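Local coordinates for thioredoxin family protein (Streptococcus pneumoniae, PDB 2YP6) that probably acts as a surface-exposed thioredoxin-fold lipoprotein, an oxidoreductase that helps the pneumococcus resist extracellular oxidative stress, at residues 47-52 with 145-150; 153-158 with 166-171. One frame throughout, in Å; residues are numbered along the deposited sequence.

In the fold
From the N terminus, the loop 47-52 leads into strand 53-56 of a thioredoxin-like fold. Contact 1 joins it to the end of helix 142-146, closing a long loop that holds the central strands 71-76 and 102-108 and the Cys81-Cys84 disulfide. The chain then passes through Gln148 and Ile149 to strand 154-158, where contact 2 closes a short hairpin with strand 164-169 at the sheet edge. The two contacts follow in series, neither enclosing the other, yet they touch: Tyr147 O lies 2.5 Å from Tyr156 OH, a probable hydrogen bond, and Ala49 and Ile149 pack on strand 154-158. Together they tie the N-terminal loop, a helix end and the hairpin.

Contact 1 (47-52 with 145-150); sequences KDAPDF and QAYQIR
Pro50 and Ala146 have the nearest CA atoms across the contact, 6.6 Å apart, where an irregular loop passes the last turn of helix 142-146 in this thioredoxin-like fold. That helix ends in a Schellman motif with Gln148 as its positive-phi C' residue: Gln148 N bonds to Gln145 O and Ile149 N to Phe144 O. Tyr147, the first residue to leave helical geometry, contributes the largest share of the contact. With CG beside the backbone N (chi1 -79°), its ring is sent out from the helix end to the loop, where OH reaches Pro50 O. Pro50 lies over one face of that ring, offset toward the rim, with its CD 3.8 Å from the Tyr147 ring centroid in a CH-pi contact; the nearest side-chain carbons are Pro50 CD and Tyr147 CZ, 3.4 Å apart. Pro50 CB also reaches the helix, 4.0 Å from Ala146 CB. The Phe52 side chain crosses that of Tyr147 at about a right angle and presents its ring edge to the hydroxyl, with Phe52 CE2 3.8 Å from Tyr147 OH. Ala49 CB adds a contact beside the same oxygen. Phe76 and Tyr156 also meet the tyrosine ring, which therefore packs against the sheet as well. Tyr147 OH donates to Pro50 O at 2.7 Å, in the carbonyl plane and on a lone pair, with a C=O...O angle of 136°.

Contact 2 (153-158 with 166-171); sequences PTEYLI and KIQFGA
Strands 154-158 and 164-169 pair here as an antiparallel beta hairpin at one edge of the central sheet of the thioredoxin-like fold, their local axes 4.8 Å apart. Glu155 with Gln168 and Leu157 with Lys166 are hydrogen-bonded pairs, each with two backbone bonds, such as Leu157 N to Lys166 O at 2.8 Å. Beyond the strand end, Gly170 N continues the ladder to Pro153 O at 2.8 Å. Pro153 follows a cis peptide bond, a hallmark of the thioredoxin fold, and its side chain packs on Pro83 and Cys84 of the CxxC helix. Among the non-hydrogen-bonded pairs, Ile167 lies alongside Tyr156, its CG2 over one ring face at 4.2 Å from the centroid and its CG1 3.7 Å from Tyr156 CE2. Thr154 shares this side of the sheet, its CG2 4.1 Å from Ile167 CG2, while its OG1 is hydrogen-bonded to Ser151 O. On the face that also carries Glu155 and Gln168, Leu157 CB meets Lys166 CB at 4.1 Å, and the lysine tip runs off to a salt bridge with Glu183. Glu155 bends at chi2 (78°), carrying its carboxylate beside Gly170, where OE1 lies 2.5 Å from Gly170 O. Glu155 OE2 forms a salt bridge with Lys75 NZ, which joins the hairpin to strand 71-76, the strand that leads toward the CxxC motif.

Contact 1 (47-52 with 145-150)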
ATOM      1  N   LYS A  47     -11.984  -7.347 -10.983  1.00 16.19           N
ATOM      2  CA  LYS A  47     -12.887  -6.204 -11.001  1.00 19.91           C
ATOM      3  C   LYS A  47     -12.139  -4.937 -10.629  1.00 16.79           C
ATOM      4  O   LYS A  47     -11.057  -4.987 -10.063  1.00 15.18           O
ATOM      5  CB  LYS A  47     -14.047  -6.423 -10.034  1.00 20.03           C
ATOM      6  CG  LYS A  47     -15.010  -7.591 -10.427  1.00 27.52           C
ATOM      7  CD  LYS A  47     -15.499  -7.452 -11.876  1.00 31.73           C
ATOM      8  CE  LYS A  47     -16.354  -8.620 -12.357  1.00 40.71           C
ATOM      9  NZ  LYS A  47     -16.741  -8.422 -13.798  1.00 50.15           N
ATOM     10  N   ASP A  48     -12.726  -3.797 -10.955  1.00 18.40           N
ATOM     11  CA  ASP A  48     -12.073  -2.514 -10.670  1.00 18.03           C
ATOM     12  C   ASP A  48     -11.705  -2.389  -9.200  1.00 16.65           C
ATOM     13  O   ASP A  48     -12.518  -2.666  -8.307  1.00 16.97           O
ATOM     14  CB  ASP A  48     -12.987  -1.331 -11.029  1.00 22.69           C
ATOM     15  CG  ASP A  48     -13.154  -1.130 -12.512  1.00 27.42           C
ATOM     16  OD1 ASP A  48     -12.382  -1.700 -13.321  1.00 25.67           O
ATOM     17  OD2 ASP A  48     -14.088  -0.382 -12.863  1.00 30.90           O
ATOM     18  N   ALA A  49     -10.487  -1.945  -8.950  1.00 15.02           N
ATOM     19  CA  ALA A  49     -10.056  -1.543  -7.604  1.00 13.94           C
ATOM     20  C   ALA A  49     -10.798  -0.279  -7.207  1.00 18.48           C
ATOM     21  O   ALA A  49     -10.849   0.661  -7.988  1.00 16.37           O
ATOM     22  CB  ALA A  49      -8.547  -1.279  -7.603  1.00 13.85           C
ATOM     23  N   PRO A  50     -11.375  -0.249  -5.998  1.00 15.51           N
ATOM     24  CA  PRO A  50     -12.113   0.942  -5.580  1.00 20.77           C
ATOM     25  C   PRO A  50     -11.228   2.192  -5.586  1.00 18.76           C
ATOM     26  O   PRO A  50     -10.048   2.182  -5.210  1.00 14.70           O
ATOM     27  CB  PRO A  50     -12.567   0.596  -4.158  1.00 18.95           C
ATOM     28  CG  PRO A  50     -12.599  -0.886  -4.100  1.00 17.08           C
ATOM     29  CD  PRO A  50     -11.481  -1.343  -5.007  1.00 15.11           C
ATOM     30  N   ASP A  51     -11.800   3.270  -6.082  1.00 18.66           N
ATOM     31  CA  ASP A  51     -11.114   4.542  -6.094  1.00 20.43           C
ATOM     32  C   ASP A  51     -10.920   5.084  -4.684  1.00 21.20           C
ATOM     33  O   ASP A  51     -11.688   4.774  -3.777  1.00 19.20           O
ATOM     34  CB  ASP A  51     -11.917   5.556  -6.882  1.00 23.87           C
ATOM     35  CG  ASP A  51     -11.726   5.407  -8.360  1.00 35.60           C
ATOM     36  OD1 ASP A  51     -10.660   5.837  -8.853  1.00 37.69           O
ATOM     37  OD2 ASP A  51     -12.638   4.869  -9.013  1.00 39.68           O
ATOM     38  N   PHE A  52      -9.893   5.901  -4.530  1.00 17.23           N
ATOM     39  CA  PHE A  52      -9.674   6.652  -3.312  1.00 13.37           C
ATOM     40  C   PHE A  52      -8.924   7.943  -3.569  1.00 14.67           C
ATOM     41  O   PHE A  52      -8.207   8.100  -4.585  1.00 16.45           O
ATOM     42  CB  PHE A  52      -8.978   5.795  -2.239  1.00 17.76           C
ATOM     43  CG  PHE A  52      -7.653   5.236  -2.669  1.00 15.85           C
ATOM     44  CD1 PHE A  52      -6.509   6.025  -2.668  1.00 13.43           C
ATOM     45  CD2 PHE A  52      -7.544   3.913  -3.057  1.00 15.63           C
ATOM     46  CE1 PHE A  52      -5.265   5.504  -3.075  1.00 15.58           C
ATOM     47  CE2 PHE A  52      -6.309   3.379  -3.460  1.00 21.39           C
ATOM     48  CZ  PHE A  52      -5.178   4.166  -3.461  1.00 16.18           C
ATOM     49  N   GLN A 145     -12.156   0.031   4.575  1.00 18.43           N
ATOM     50  CA  GLN A 145     -13.479  -0.551   4.441  1.00 20.01           C
ATOM     51  C   GLN A 145     -13.749  -0.946   2.991  1.00 19.20           C
ATOM     52  O   GLN A 145     -14.249  -2.044   2.723  1.00 21.10           O
ATOM     53  CB  GLN A 145     -14.547   0.434   4.917  1.00 22.13           C
ATOM     54  CG  GLN A 145     -15.942  -0.134   4.933  1.00 43.05           C
ATOM     55  CD  GLN A 145     -16.954   0.830   5.545  1.00 52.70           C
ATOM     56  OE1 GLN A 145     -16.601   1.926   5.990  1.00 57.97           O
ATOM     57  NE2 GLN A 145     -18.215   0.422   5.567  1.00 48.17           N
ATOM     58  N   ALA A 146     -13.439  -0.049   2.063  1.00 18.24           N
ATOM     59  CA  ALA A 146     -13.707  -0.310   0.659  1.00 17.76           C
ATOM     60  C   ALA A 146     -12.982  -1.563   0.173  1.00 21.42           C
ATOM     61  O   ALA A 146     -13.514  -2.307  -0.656  1.00 18.11           O
ATOM     62  CB  ALA A 146     -13.305   0.876  -0.192  1.00 20.42           C
ATOM     63  N   TYR A 147     -11.757  -1.776   0.652  1.00 20.19           N
ATOM     64  CA  TYR A 147     -10.962  -2.919   0.222  1.00 16.29           C
ATOM     65  C   TYR A 147     -11.186  -4.160   1.116  1.00 17.06           C
ATOM     66  O   TYR A 147     -10.480  -5.182   0.997  1.00 17.20           O
ATOM     67  CB  TYR A 147      -9.463  -2.525   0.135  1.00 13.93           C
ATOM     68  CG  TYR A 147      -9.120  -1.745  -1.121  1.00 11.67           C
ATOM     69  CD1 TYR A 147      -9.486  -0.426  -1.277  1.00 13.45           C
ATOM     70  CD2 TYR A 147      -8.444  -2.357  -2.177  1.00 12.00           C
ATOM     71  CE1 TYR A 147      -9.202   0.257  -2.444  1.00 13.42           C
ATOM     72  CE2 TYR A 147      -8.148  -1.671  -3.322  1.00 13.02           C
ATOM     73  CZ  TYR A 147      -8.551  -0.375  -3.465  1.00 12.18           C
ATOM     74  OH  TYR A 147      -8.236   0.294  -4.616  1.00 14.27           O
ATOM     75  N   GLN A 148     -12.167  -4.068   2.007  1.00 16.69           N
ATOM     76  CA  GLN A 148     -12.565  -5.188   2.867  1.00 20.22           C
ATOM     77  C   GLN A 148     -11.395  -5.836   3.594  1.00 25.41           C
ATOM     78  O   GLN A 148     -11.241  -7.065   3.630  1.00 21.51           O
ATOM     79  CB  GLN A 148     -13.324  -6.215   2.039  1.00 21.87           C
ATOM     80  CG  GLN A 148     -14.584  -5.624   1.396  1.00 27.50           C
ATOM     81  CD  GLN A 148     -15.473  -6.680   0.771  1.00 43.77           C
ATOM     82  OE1 GLN A 148     -15.801  -6.605  -0.409  1.00 46.99           O
ATOM     83  NE2 GLN A 148     -15.872  -7.665   1.563  1.00 53.87           N
ATOM     84  N   ILE A 149     -10.584  -5.003   4.221  1.00 16.97           N
ATOM     85  CA  ILE A 149      -9.427  -5.513   4.915  1.00 17.99           C
ATOM     86  C   ILE A 149      -9.889  -6.331   6.128  1.00 23.02           C
ATOM     87  O   ILE A 149     -10.735  -5.881   6.890  1.00 29.66           O
ATOM     88  CB  ILE A 149      -8.498  -4.369   5.309  1.00 16.93           C
ATOM     89  CG1 ILE A 149      -8.038  -3.626   4.044  1.00 15.40           C
ATOM     90  CG2 ILE A 149      -7.302  -4.887   6.121  1.00 22.36           C
ATOM     91  CD1 ILE A 149      -7.352  -4.518   3.003  1.00 14.70           C
ATOM     92  N   ARG A 150      -9.371  -7.551   6.261  1.00 31.48           N
ATOM     93  CA  ARG A 150      -9.702  -8.418   7.406  1.00 36.33           C
ATOM     94  C   ARG A 150      -8.461  -8.638   8.279  1.00 35.89           C
ATOM     95  O   ARG A 150      -8.566  -8.828   9.493  1.00 37.28           O
ATOM     96  CB  ARG A 150     -10.242  -9.773   6.917  1.00 40.82           C
ATOM     97  CG  ARG A 150      -9.236 -10.530   6.023  1.00 40.24           C
ATOM     98  CD  ARG A 150      -9.519 -12.045   5.865  1.00 50.39           C
ATOM     99  NE  ARG A 150     -10.629 -12.318   4.950  1.00 56.27           N
ATOM    100  CZ  ARG A 150     -10.751 -13.411   4.191  1.00 60.85           C
ATOM    101  NH1 ARG A 150      -9.832 -14.372   4.207  1.00 58.65           N
ATOM    102  NH2 ARG A 150     -11.813 -13.530   3.403  1.00 58.42           N
TER

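Contact 2 (153-158 with 166-171)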
ATOM      1  N   PRO A 153      -0.458  -7.448   7.250  1.00 14.87           N
ATOM      2  CA  PRO A 153      -0.568  -6.653   6.033  1.00 17.61           C
ATOM      3  C   PRO A 153      -1.378  -7.392   4.979  1.00 20.04           C
ATOM      4  O   PRO A 153      -1.364  -8.620   4.986  1.00 18.85           O
ATOM      5  CB  PRO A 153       0.887  -6.519   5.570  1.00 14.37           C
ATOM      6  CG  PRO A 153       1.585  -7.737   6.131  1.00 14.90           C
ATOM      7  CD  PRO A 153       0.854  -8.112   7.389  1.00 20.67           C
ATOM      8  N   THR A 154      -2.071  -6.654   4.113  1.00 14.72           N
ATOM      9  CA  THR A 154      -2.700  -7.210   2.913  1.00 12.24           C
ATOM     10  C   THR A 154      -2.224  -6.365   1.724  1.00 10.91           C
ATOM     11  O   THR A 154      -2.159  -5.129   1.825  1.00 12.85           O
ATOM     12  CB  THR A 154      -4.228  -7.160   2.967  1.00 15.28           C
ATOM     13  OG1 THR A 154      -4.708  -8.023   4.000  1.00 20.06           O
ATOM     14  CG2 THR A 154      -4.837  -7.619   1.656  1.00 16.98           C
ATOM     15  N   GLU A 155      -1.842  -7.037   0.633  1.00 12.30           N
ATOM     16  CA  GLU A 155      -1.456  -6.349  -0.579  1.00 10.90           C
ATOM     17  C   GLU A 155      -2.440  -6.678  -1.697  1.00  9.69           C
ATOM     18  O   GLU A 155      -2.833  -7.835  -1.870  1.00 11.98           O
ATOM     19  CB  GLU A 155      -0.069  -6.787  -1.035  1.00 11.89           C
ATOM     20  CG  GLU A 155       1.079  -6.498  -0.057  1.00 11.95           C
ATOM     21  CD  GLU A 155       1.121  -7.481   1.075  1.00 16.38           C
ATOM     22  OE1 GLU A 155       0.966  -8.708   0.819  1.00 12.79           O
ATOM     23  OE2 GLU A 155       1.284  -7.033   2.227  1.00 13.88           O
ATOM     24  N   TYR A 156      -2.840  -5.634  -2.416  1.00 10.50           N
ATOM     25  CA  TYR A 156      -3.573  -5.750  -3.675  1.00 12.18           C
ATOM     26  C   TYR A 156      -2.624  -5.355  -4.776  1.00 11.05           C
ATOM     27  O   TYR A 156      -2.006  -4.300  -4.723  1.00 12.07           O
ATOM     28  CB  TYR A 156      -4.781  -4.810  -3.681  1.00 13.03           C
ATOM     29  CG  TYR A 156      -5.872  -5.281  -2.765  1.00 12.48           C
ATOM     30  CD1 TYR A 156      -5.818  -5.032  -1.404  1.00 15.20           C
ATOM     31  CD2 TYR A 156      -6.952  -5.996  -3.261  1.00 19.17           C
ATOM     32  CE1 TYR A 156      -6.809  -5.480  -0.565  1.00 15.88           C
ATOM     33  CE2 TYR A 156      -7.942  -6.447  -2.423  1.00 19.74           C
ATOM     34  CZ  TYR A 156      -7.856  -6.196  -1.067  1.00 20.77           C
ATOM     35  OH  TYR A 156      -8.856  -6.634  -0.222  1.00 26.65           O
ATOM     36  N   LEU A 157      -2.461  -6.248  -5.754  1.00 10.44           N
ATOM     37  CA  LEU A 157      -1.654  -5.956  -6.923  1.00 10.89           C
ATOM     38  C   LEU A 157      -2.622  -5.664  -8.064  1.00  8.76           C
ATOM     39  O   LEU A 157      -3.360  -6.547  -8.523  1.00 12.24           O
ATOM     40  CB  LEU A 157      -0.744  -7.149  -7.224  1.00 11.27           C
ATOM     41  CG  LEU A 157       0.118  -7.685  -6.084  1.00 13.32           C
ATOM     42  CD1 LEU A 157       1.154  -8.685  -6.609  1.00 16.12           C
ATOM     43  CD2 LEU A 157       0.789  -6.560  -5.327  1.00 14.26           C
ATOM     44  N   ILE A 158      -2.659  -4.397  -8.455  1.00 11.20           N
ATOM     45  CA  ILE A 158      -3.655  -3.859  -9.350  1.00 12.68           C
ATOM     46  C   ILE A 158      -3.008  -3.701 -10.731  1.00 13.51           C
ATOM     47  O   ILE A 158      -1.866  -3.274 -10.852  1.00 11.41           O
ATOM     48  CB  ILE A 158      -4.150  -2.475  -8.817  1.00 11.77           C
ATOM     49  CG1 ILE A 158      -4.756  -2.633  -7.417  1.00 12.89           C
ATOM     50  CG2 ILE A 158      -5.143  -1.816  -9.763  1.00 14.59           C
ATOM     51  CD1 ILE A 158      -5.042  -1.317  -6.748  1.00 13.76           C
ATOM     52  N   LYS A 166      -4.030  -9.501  -8.293  1.00 13.78           N
ATOM     53  CA  LYS A 166      -3.767 -10.465  -7.228  1.00 11.33           C
ATOM     54  C   LYS A 166      -4.046  -9.843  -5.880  1.00 13.62           C
ATOM     55  O   LYS A 166      -4.007  -8.633  -5.750  1.00 11.24           O
ATOM     56  CB  LYS A 166      -2.309 -10.932  -7.225  1.00 13.27           C
ATOM     57  CG  LYS A 166      -1.896 -11.674  -8.476  1.00 14.83           C
ATOM     58  CD  LYS A 166      -1.095 -12.929  -8.146  1.00 18.06           C
ATOM     59  CE  LYS A 166      -0.582 -13.617  -9.405  1.00 14.23           C
ATOM     60  NZ  LYS A 166       0.092 -14.881  -9.074  1.00 19.20           N
ATOM     61  N   ILE A 167      -4.322 -10.695  -4.902  1.00 13.34           N
ATOM     62  CA  ILE A 167      -4.448 -10.301  -3.513  1.00 14.07           C
ATOM     63  C   ILE A 167      -3.587 -11.252  -2.692  1.00 13.32           C
ATOM     64  O   ILE A 167      -3.621 -12.471  -2.886  1.00 12.87           O
ATOM     65  CB  ILE A 167      -5.908 -10.423  -3.006  1.00 17.51           C
ATOM     66  CG1 ILE A 167      -6.877  -9.683  -3.936  1.00 16.58           C
ATOM     67  CG2 ILE A 167      -6.007  -9.873  -1.564  1.00 18.90           C
ATOM     68  CD1 ILE A 167      -8.306  -9.971  -3.652  1.00 16.64           C
ATOM     69  N   GLN A 168      -2.862 -10.701  -1.735  1.00 11.56           N
ATOM     70  CA  GLN A 168      -2.044 -11.496  -0.843  1.00 12.29           C
ATOM     71  C   GLN A 168      -2.344 -11.117   0.609  1.00 12.84           C
ATOM     72  O   GLN A 168      -2.332  -9.943   0.959  1.00 13.73           O
ATOM     73  CB  GLN A 168      -0.568 -11.254  -1.160  1.00 13.70           C
ATOM     74  CG  GLN A 168       0.362 -12.167  -0.335  1.00 16.79           C
ATOM     75  CD  GLN A 168       0.606 -13.525  -0.990  1.00 18.81           C
ATOM     76  OE1 GLN A 168       0.223 -13.776  -2.147  1.00 22.34           O
ATOM     77  NE2 GLN A 168       1.299 -14.391  -0.270  1.00 29.24           N
ATOM     78  N   PHE A 169      -2.648 -12.117   1.420  1.00 14.09           N
ATOM     79  CA  PHE A 169      -2.868 -11.955   2.859  1.00 14.95           C
ATOM     80  C   PHE A 169      -1.529 -12.238   3.519  1.00 15.47           C
ATOM     81  O   PHE A 169      -0.924 -13.292   3.324  1.00 16.39           O
ATOM     82  CB  PHE A 169      -3.981 -12.897   3.335  1.00 16.68           C
ATOM     83  CG  PHE A 169      -5.265 -12.715   2.566  1.00 18.23           C
ATOM     84  CD1 PHE A 169      -6.055 -11.580   2.765  1.00 21.71           C
ATOM     85  CD2 PHE A 169      -5.673 -13.645   1.623  1.00 23.14           C
ATOM     86  CE1 PHE A 169      -7.234 -11.390   2.047  1.00 24.42           C
ATOM     87  CE2 PHE A 169      -6.836 -13.447   0.894  1.00 25.57           C
ATOM     88  CZ  PHE A 169      -7.607 -12.312   1.096  1.00 24.89           C
ATOM     89  N   GLY A 170      -1.027 -11.272   4.260  1.00 15.65           N
ATOM     90  CA  GLY A 170       0.322 -11.366   4.778  1.00 18.86           C
ATOM     91  C   GLY A 170       1.297 -10.804   3.759  1.00 15.48           C
ATOM     92  O   GLY A 170       0.899 -10.370   2.669  1.00 15.65           O
ATOM     93  N   ALA A 171       2.574 -10.793   4.109  1.00 20.17           N
ATOM     94  CA  ALA A 171       3.587 -10.203   3.241  1.00 25.80           C
ATOM     95  C   ALA A 171       3.753 -11.030   1.974  1.00 20.34           C
ATOM     96  O   ALA A 171       3.514 -12.235   1.965  1.00 16.58           O
ATOM     97  CB  ALA A 171       4.920 -10.084   3.978  1.00 27.74           C
TER